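Local coordinates for OBG-type G domain-containing protein (Pyrococcus horikoshii, PDB 2E87) that binds GDP in a P-loop G domain of the Obg type and is probably a GTP-binding protein, though its cellular role is unknown, at residues L183-L187 against I323-K327; T200-V206 against I218-L224. All coordinates share one frame; numbering follows the deposited sequence.

Contact 1: residues L183-L187 against I323-K327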
ATOM      1  N   LEU A 183      22.039   5.425 -14.855  1.00 29.24           N
ATOM      2  CA  LEU A 183      21.780   4.153 -15.520  1.00 31.46           C
ATOM      3  C   LEU A 183      20.287   3.943 -15.769  1.00 33.78           C
ATOM      4  O   LEU A 183      19.886   3.442 -16.818  1.00 41.44           O
ATOM      5  CB  LEU A 183      22.320   2.987 -14.694  1.00 24.20           C
ATOM      6  CG  LEU A 183      21.915   1.618 -15.233  1.00 33.83           C
ATOM      7  CD1 LEU A 183      22.457   1.429 -16.648  1.00 32.85           C
ATOM      8  CD2 LEU A 183      22.456   0.535 -14.340  1.00 30.52           C
ATOM      9  N   LEU A 184      19.459   4.314 -14.805  1.00 29.98           N
ATOM     10  CA  LEU A 184      18.027   4.143 -14.976  1.00 33.28           C
ATOM     11  C   LEU A 184      17.539   4.981 -16.167  1.00 33.01           C
ATOM     12  O   LEU A 184      16.719   4.525 -16.954  1.00 30.56           O
ATOM     13  CB  LEU A 184      17.287   4.551 -13.695  1.00 30.96           C
ATOM     14  CG  LEU A 184      15.751   4.563 -13.720  1.00 40.17           C
ATOM     15  CD1 LEU A 184      15.188   4.270 -12.312  1.00 30.74           C
ATOM     16  CD2 LEU A 184      15.262   5.921 -14.266  1.00 29.86           C
ATOM     17  N   LYS A 185      18.048   6.202 -16.292  1.00 31.45           N
ATOM     18  CA  LYS A 185      17.633   7.079 -17.377  1.00 38.08           C
ATOM     19  C   LYS A 185      18.151   6.627 -18.736  1.00 40.21           C
ATOM     20  O   LYS A 185      17.509   6.865 -19.746  1.00 40.27           O
ATOM     21  CB  LYS A 185      18.066   8.520 -17.092  1.00 36.02           C
ATOM     22  CG  LYS A 185      17.310   9.133 -15.940  1.00 37.08           C
ATOM     23  CD  LYS A 185      17.873  10.470 -15.546  1.00 45.07           C
ATOM     24  CE  LYS A 185      17.229  10.953 -14.265  1.00 48.82           C
ATOM     25  NZ  LYS A 185      17.723  12.304 -13.883  1.00 54.81           N
ATOM     26  N   ALA A 186      19.299   5.965 -18.756  1.00 42.88           N
ATOM     27  CA  ALA A 186      19.876   5.478 -20.002  1.00 45.01           C
ATOM     28  C   ALA A 186      19.121   4.221 -20.415  1.00 48.20           C
ATOM     29  O   ALA A 186      19.029   3.874 -21.595  1.00 50.11           O
ATOM     30  CB  ALA A 186      21.356   5.148 -19.797  1.00 40.55           C
ATOM     31  N   LEU A 187      18.569   3.550 -19.416  1.00 47.37           N
ATOM     32  CA  LEU A 187      17.845   2.307 -19.615  1.00 45.55           C
ATOM     33  C   LEU A 187      16.385   2.523 -20.016  1.00 45.16           C
ATOM     34  O   LEU A 187      15.831   1.758 -20.803  1.00 43.47           O
ATOM     35  CB  LEU A 187      17.931   1.492 -18.317  1.00 44.01           C
ATOM     36  CG  LEU A 187      18.505   0.072 -18.240  1.00 46.36           C
ATOM     37  CD1 LEU A 187      19.557  -0.168 -19.308  1.00 43.85           C
ATOM     38  CD2 LEU A 187      19.083  -0.135 -16.841  1.00 33.99           C
ATOM     39  N   ILE A 323      25.641   0.065 -22.069  1.00 53.25           N
ATOM     40  CA  ILE A 323      24.229   0.119 -21.688  1.00 52.60           C
ATOM     41  C   ILE A 323      23.419  -0.956 -22.401  1.00 54.05           C
ATOM     42  O   ILE A 323      22.566  -1.614 -21.798  1.00 53.56           O
ATOM     43  CB  ILE A 323      23.621   1.504 -22.000  1.00 49.36           C
ATOM     44  CG1 ILE A 323      24.335   2.569 -21.168  1.00 49.91           C
ATOM     45  CG2 ILE A 323      22.142   1.515 -21.700  1.00 51.85           C
ATOM     46  CD1 ILE A 323      24.480   2.204 -19.705  1.00 49.90           C
ATOM     47  N   ASP A 324      23.702  -1.150 -23.684  1.00 51.36           N
ATOM     48  CA  ASP A 324      22.996  -2.156 -24.462  1.00 52.31           C
ATOM     49  C   ASP A 324      23.309  -3.563 -23.957  1.00 48.78           C
ATOM     50  O   ASP A 324      22.495  -4.473 -24.088  1.00 49.47           O
ATOM     51  CB  ASP A 324      23.340  -2.003 -25.946  1.00 62.04           C
ATOM     52  CG  ASP A 324      22.914  -0.643 -26.496  1.00 73.64           C
ATOM     53  OD1 ASP A 324      21.690  -0.373 -26.535  1.00 79.17           O
ATOM     54  OD2 ASP A 324      23.799   0.159 -26.875  1.00 79.23           O
ATOM     55  N   LEU A 325      24.480  -3.753 -23.368  1.00 46.33           N
ATOM     56  CA  LEU A 325      24.804  -5.068 -22.837  1.00 44.06           C
ATOM     57  C   LEU A 325      23.925  -5.299 -21.606  1.00 45.17           C
ATOM     58  O   LEU A 325      23.510  -6.422 -21.339  1.00 44.04           O
ATOM     59  CB  LEU A 325      26.276  -5.145 -22.448  1.00 41.50           C
ATOM     60  CG  LEU A 325      27.296  -5.075 -23.594  1.00 50.54           C
ATOM     61  CD1 LEU A 325      28.719  -5.055 -23.029  1.00 44.22           C
ATOM     62  CD2 LEU A 325      27.113  -6.274 -24.515  1.00 43.83           C
ATOM     63  N   VAL A 326      23.639  -4.230 -20.863  1.00 41.10           N
ATOM     64  CA  VAL A 326      22.806  -4.342 -19.666  1.00 45.15           C
ATOM     65  C   VAL A 326      21.350  -4.625 -20.039  1.00 42.95           C
ATOM     66  O   VAL A 326      20.720  -5.536 -19.486  1.00 40.57           O
ATOM     67  CB  VAL A 326      22.860  -3.049 -18.804  1.00 46.80           C
ATOM     68  CG1 VAL A 326      21.879  -3.166 -17.642  1.00 39.38           C
ATOM     69  CG2 VAL A 326      24.297  -2.819 -18.284  1.00 36.41           C
ATOM     70  N   LYS A 327      20.830  -3.849 -20.988  1.00 43.23           N
ATOM     71  CA  LYS A 327      19.456  -3.996 -21.452  1.00 47.20           C
ATOM     72  C   LYS A 327      19.284  -5.424 -21.948  1.00 49.63           C
ATOM     73  O   LYS A 327      18.312  -6.105 -21.621  1.00 50.53           O
ATOM     74  CB  LYS A 327      19.194  -3.017 -22.592  1.00 47.56           C
ATOM     75  CG  LYS A 327      17.767  -2.563 -22.730  1.00 53.00           C
ATOM     76  CD  LYS A 327      17.602  -1.716 -23.977  1.00 60.48           C
ATOM     77  CE  LYS A 327      16.326  -0.892 -23.943  1.00 66.55           C
ATOM     78  NZ  LYS A 327      16.466   0.266 -23.014  1.00 68.95           N
TER

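Contact 2: residues T200-V206 against I218-L224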
ATOM      1  N   THR A 200      12.494   7.978   2.665  1.00 57.79           N
ATOM      2  CA  THR A 200      13.389   8.536   1.666  1.00 56.58           C
ATOM      3  C   THR A 200      13.145  10.029   1.671  1.00 59.14           C
ATOM      4  O   THR A 200      12.055  10.500   2.022  1.00 56.20           O
ATOM      5  CB  THR A 200      13.148   7.998   0.228  1.00 56.28           C
ATOM      6  OG1 THR A 200      11.854   8.410  -0.237  1.00 53.38           O
ATOM      7  CG2 THR A 200      13.274   6.482   0.192  1.00 50.08           C
ATOM      8  N   THR A 201      14.179  10.765   1.296  1.00 60.37           N
ATOM      9  CA  THR A 201      14.124  12.214   1.250  1.00 64.16           C
ATOM     10  C   THR A 201      13.245  12.695   0.103  1.00 61.77           C
ATOM     11  O   THR A 201      12.212  13.323   0.323  1.00 60.14           O
ATOM     12  CB  THR A 201      15.552  12.799   1.090  1.00 68.39           C
ATOM     13  OG1 THR A 201      16.206  12.171  -0.024  1.00 68.60           O
ATOM     14  CG2 THR A 201      16.379  12.533   2.352  1.00 68.59           C
ATOM     15  N   ARG A 202      13.639  12.360  -1.119  1.00 59.66           N
ATOM     16  CA  ARG A 202      12.909  12.809  -2.294  1.00 60.20           C
ATOM     17  C   ARG A 202      12.299  11.692  -3.140  1.00 56.39           C
ATOM     18  O   ARG A 202      12.010  11.899  -4.315  1.00 57.74           O
ATOM     19  CB  ARG A 202      13.854  13.642  -3.159  1.00 67.12           C
ATOM     20  CG  ARG A 202      14.736  14.566  -2.339  1.00 77.30           C
ATOM     21  CD  ARG A 202      16.021  14.938  -3.060  1.00 84.24           C
ATOM     22  NE  ARG A 202      17.024  15.428  -2.117  1.00 93.59           N
ATOM     23  CZ  ARG A 202      16.874  16.510  -1.356  1.00 99.59           C
ATOM     24  NH1 ARG A 202      15.758  17.230  -1.428  1.00100.35           N
ATOM     25  NH2 ARG A 202      17.834  16.866  -0.511  1.00100.58           N
ATOM     26  N   GLY A 203      12.110  10.514  -2.556  1.00 50.84           N
ATOM     27  CA  GLY A 203      11.525   9.418  -3.306  1.00 43.49           C
ATOM     28  C   GLY A 203      12.476   8.694  -4.247  1.00 41.71           C
ATOM     29  O   GLY A 203      13.690   8.873  -4.180  1.00 39.06           O
ATOM     30  N   ILE A 204      11.921   7.882  -5.137  1.00 40.40           N
ATOM     31  CA  ILE A 204      12.739   7.120  -6.064  1.00 40.33           C
ATOM     32  C   ILE A 204      12.302   7.253  -7.527  1.00 43.87           C
ATOM     33  O   ILE A 204      11.129   7.462  -7.830  1.00 43.61           O
ATOM     34  CB  ILE A 204      12.751   5.620  -5.684  1.00 41.10           C
ATOM     35  CG1 ILE A 204      11.343   5.031  -5.823  1.00 40.85           C
ATOM     36  CG2 ILE A 204      13.246   5.454  -4.260  1.00 38.05           C
ATOM     37  CD1 ILE A 204      11.295   3.533  -5.660  1.00 34.88           C
ATOM     38  N   ASN A 205      13.266   7.131  -8.428  1.00 41.94           N
ATOM     39  CA  ASN A 205      12.986   7.219  -9.839  1.00 38.82           C
ATOM     40  C   ASN A 205      12.371   5.919 -10.309  1.00 37.38           C
ATOM     41  O   ASN A 205      12.782   4.845  -9.894  1.00 32.73           O
ATOM     42  CB  ASN A 205      14.267   7.489 -10.611  1.00 44.60           C
ATOM     43  CG  ASN A 205      14.908   8.781 -10.207  1.00 48.69           C
ATOM     44  OD1 ASN A 205      14.388   9.857 -10.489  1.00 50.27           O
ATOM     45  ND2 ASN A 205      16.036   8.686  -9.523  1.00 48.53           N
ATOM     46  N   VAL A 206      11.374   6.034 -11.176  1.00 34.05           N
ATOM     47  CA  VAL A 206      10.700   4.878 -11.721  1.00 36.95           C
ATOM     48  C   VAL A 206      10.619   5.023 -13.219  1.00 40.81           C
ATOM     49  O   VAL A 206      10.067   5.998 -13.729  1.00 41.58           O
ATOM     50  CB  VAL A 206       9.261   4.756 -11.236  1.00 37.54           C
ATOM     51  CG1 VAL A 206       8.634   3.544 -11.878  1.00 27.83           C
ATOM     52  CG2 VAL A 206       9.212   4.670  -9.730  1.00 35.26           C
ATOM     53  N   ILE A 218      11.927  -0.181 -14.166  1.00 28.39           N
ATOM     54  CA  ILE A 218      13.246   0.085 -13.598  1.00 28.10           C
ATOM     55  C   ILE A 218      13.132   1.117 -12.471  1.00 31.70           C
ATOM     56  O   ILE A 218      12.536   2.173 -12.662  1.00 27.56           O
ATOM     57  CB  ILE A 218      14.232   0.691 -14.646  1.00 29.39           C
ATOM     58  CG1 ILE A 218      14.109  -0.018 -16.007  1.00 30.65           C
ATOM     59  CG2 ILE A 218      15.654   0.572 -14.130  1.00 26.94           C
ATOM     60  CD1 ILE A 218      14.487  -1.486 -15.994  1.00 34.45           C
ATOM     61  N   ILE A 219      13.690   0.811 -11.302  1.00 33.52           N
ATOM     62  CA  ILE A 219      13.681   1.761 -10.187  1.00 35.59           C
ATOM     63  C   ILE A 219      15.058   1.820  -9.549  1.00 32.57           C
ATOM     64  O   ILE A 219      15.818   0.858  -9.604  1.00 32.07           O
ATOM     65  CB  ILE A 219      12.684   1.376  -9.059  1.00 36.19           C
ATOM     66  CG1 ILE A 219      13.140   0.097  -8.366  1.00 36.50           C
ATOM     67  CG2 ILE A 219      11.295   1.188  -9.620  1.00 35.96           C
ATOM     68  CD1 ILE A 219      12.315  -0.257  -7.142  1.00 39.20           C
ATOM     69  N   ASP A 220      15.401   2.969  -8.979  1.00 31.63           N
ATOM     70  CA  ASP A 220      16.677   3.068  -8.270  1.00 36.48           C
ATOM     71  C   ASP A 220      16.344   3.160  -6.782  1.00 37.77           C
ATOM     72  O   ASP A 220      15.179   3.353  -6.404  1.00 28.15           O
ATOM     73  CB  ASP A 220      17.533   4.255  -8.744  1.00 35.44           C
ATOM     74  CG  ASP A 220      16.839   5.587  -8.621  1.00 37.18           C
ATOM     75  OD1 ASP A 220      15.658   5.649  -8.212  1.00 39.99           O
ATOM     76  OD2 ASP A 220      17.504   6.587  -8.952  1.00 38.62           O
ATOM     77  N   THR A 221      17.347   3.024  -5.930  1.00 38.03           N
ATOM     78  CA  THR A 221      17.072   2.999  -4.510  1.00 35.69           C
ATOM     79  C   THR A 221      17.772   4.010  -3.619  1.00 36.42           C
ATOM     80  O   THR A 221      18.221   3.672  -2.522  1.00 36.88           O
ATOM     81  CB  THR A 221      17.363   1.597  -3.994  1.00 37.76           C
ATOM     82  OG1 THR A 221      18.723   1.258  -4.288  1.00 30.64           O
ATOM     83  CG2 THR A 221      16.447   0.590  -4.677  1.00 39.27           C
ATOM     84  N   PRO A 222      17.848   5.271  -4.055  1.00 35.39           N
ATOM     85  CA  PRO A 222      18.530   6.234  -3.179  1.00 33.95           C
ATOM     86  C   PRO A 222      17.865   6.259  -1.801  1.00 35.89           C
ATOM     87  O   PRO A 222      16.638   6.246  -1.689  1.00 31.93           O
ATOM     88  CB  PRO A 222      18.369   7.560  -3.925  1.00 34.44           C
ATOM     89  CG  PRO A 222      16.993   7.404  -4.558  1.00 33.20           C
ATOM     90  CD  PRO A 222      17.019   5.957  -5.068  1.00 37.14           C
ATOM     91  N   GLY A 223      18.681   6.281  -0.757  1.00 34.36           N
ATOM     92  CA  GLY A 223      18.145   6.312   0.585  1.00 36.07           C
ATOM     93  C   GLY A 223      17.653   4.971   1.085  1.00 40.06           C
ATOM     94  O   GLY A 223      17.226   4.869   2.232  1.00 48.49           O
ATOM     95  N   LEU A 224      17.721   3.945   0.240  1.00 36.33           N
ATOM     96  CA  LEU A 224      17.258   2.617   0.614  1.00 34.31           C
ATOM     97  C   LEU A 224      18.350   1.534   0.519  1.00 41.27           C
ATOM     98  O   LEU A 224      18.637   0.834   1.497  1.00 34.68           O
ATOM     99  CB  LEU A 224      16.053   2.231  -0.263  1.00 34.25           C
ATOM    100  CG  LEU A 224      14.826   3.180  -0.262  1.00 42.46           C
ATOM    101  CD1 LEU A 224      13.773   2.695  -1.264  1.00 26.66           C
ATOM    102  CD2 LEU A 224      14.202   3.266   1.147  1.00 33.11           C
TER

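Contact 1: residues L183-L187 against I323-K327
I323 reaches across from the start of helix 323-350 and meets three residues of helix 180-187 with its two arms, the CG1-CD1 arm reaching L183 and A186 and the CG2 methyl L187. Its CD1 runs alongside L183, the two side chains sliding past each other in opposite directions until CD1 of L183 and CD1 of I323 stand 3.7 Å apart. CG1 lies against the methyl of A186, with A186 CB and I323 CG1 at 4.2 Å. The CG2 methyl, held opposite the backbone N by a chi1 of -63°, turns to L187 and comes within 3.9 Å of its CD1. That same CD1 of L187 also meets CG1 of V326 at 4.1 Å, the two side chains crossing at about a right angle. A beta-branched residue suits the position of I323 because its two arms leave the main chain in different directions, while A186 is short enough to let that bulk settle against the helix backbone.

The local axes pass 10.5 Å apart at a crossing angle of -77°, so the helices meet at one short patch instead of running along each other. In this P-loop G domain the first of them follows the phosphate-binding loop and the second is the last helix of the domain; both lean on the central sheet, where L183 and V326 touch I251 of strand 249-254. I323 and V326 also touch I315.

Toward solvent the packing is thinner, and K327, partly exposed, extends through its first three torsions and bends at the last (chi4 75°), which brings NZ to 2.7 Å from the carbonyl O of L187, near the C-terminal end of helix 180-187. Its charge has a cation-pi partner in F209.

Contact 2: residues T200-V206 against I218-L224
I204 packs at the apolar centre between I219, P222 and L224. Its CD1 methyl lies 4.2 Å from CD1 of I219, while its CG2, opposite the carbonyl carbon, comes within 3.9 Å of CD of P222, whose ring meets it at about a right angle. L224 closes the cluster from the loop: its CD1 touches CG2 of I204, and its CD2 approaches CG2 of T200 to 3.5 Å. Threonine serves this margin, since its methyl packs on leucine while its hydroxyl binds the carbonyl O of Y197.

Beside this cluster, V206 and I219 form an antiparallel non-hydrogen-bonded pair. Their CG2 methyls lie side by side, and the backbones approach through CA-H...O contacts from I219 CA to N205 O and from V206 CA to I218 O. The backbone bond from D220 N to N205 O is weak.

Most of the polar linkage therefore falls to the side chain of D220, whose carboxylate grips N205 at two points. OD1 accepts the backbone N of N205 at 2.8 Å, and OD2 accepts ND2 of N205 at 2.6 Å with an N-H...O angle of 161°. Both oxygens are met on their syn sides, slightly out of plane. A chi1 of 57° places the D220 carboxyl between its own N and carbonyl carbon, turned to N205. The two bonds hold both oxygens, and the second fixes the amide's turn, the planes 51° apart. Asparagine fits because its amide NH2 can supply the second donor.

D220 also touches the GDP-binding residue S181 in helix 180-187, and G223 follows with the positive phi that glycine readily adopts. The sequence D220-T221-P222-G223 is the DxxG motif (G3) of P-loop GTPases, here at the end of strand 214-220, next to the nucleotide site.

Contact 1 joins helix 180-187 to the last helix of the G domain, whereas contact 2 pairs two strands of the sheet and the loops beside them. Contact 1 is a largely buried helix-helix patch, apolar except for a lysine at its margin; contact 2 is partly buried and combines a hydrophobic cluster with a carboxylate-amide pair beside the nucleotide. Helix 180-187 connects them. While L183, A186 and L187 face the last helix, L184 turns to the hairpin, its CD1 lying 3.4 Å from the carbonyl O of I218 and 3.5 Å from that of N205. The centres are about 17 Å apart, and the polar chemistry is richer where the strand runs into the GDP site.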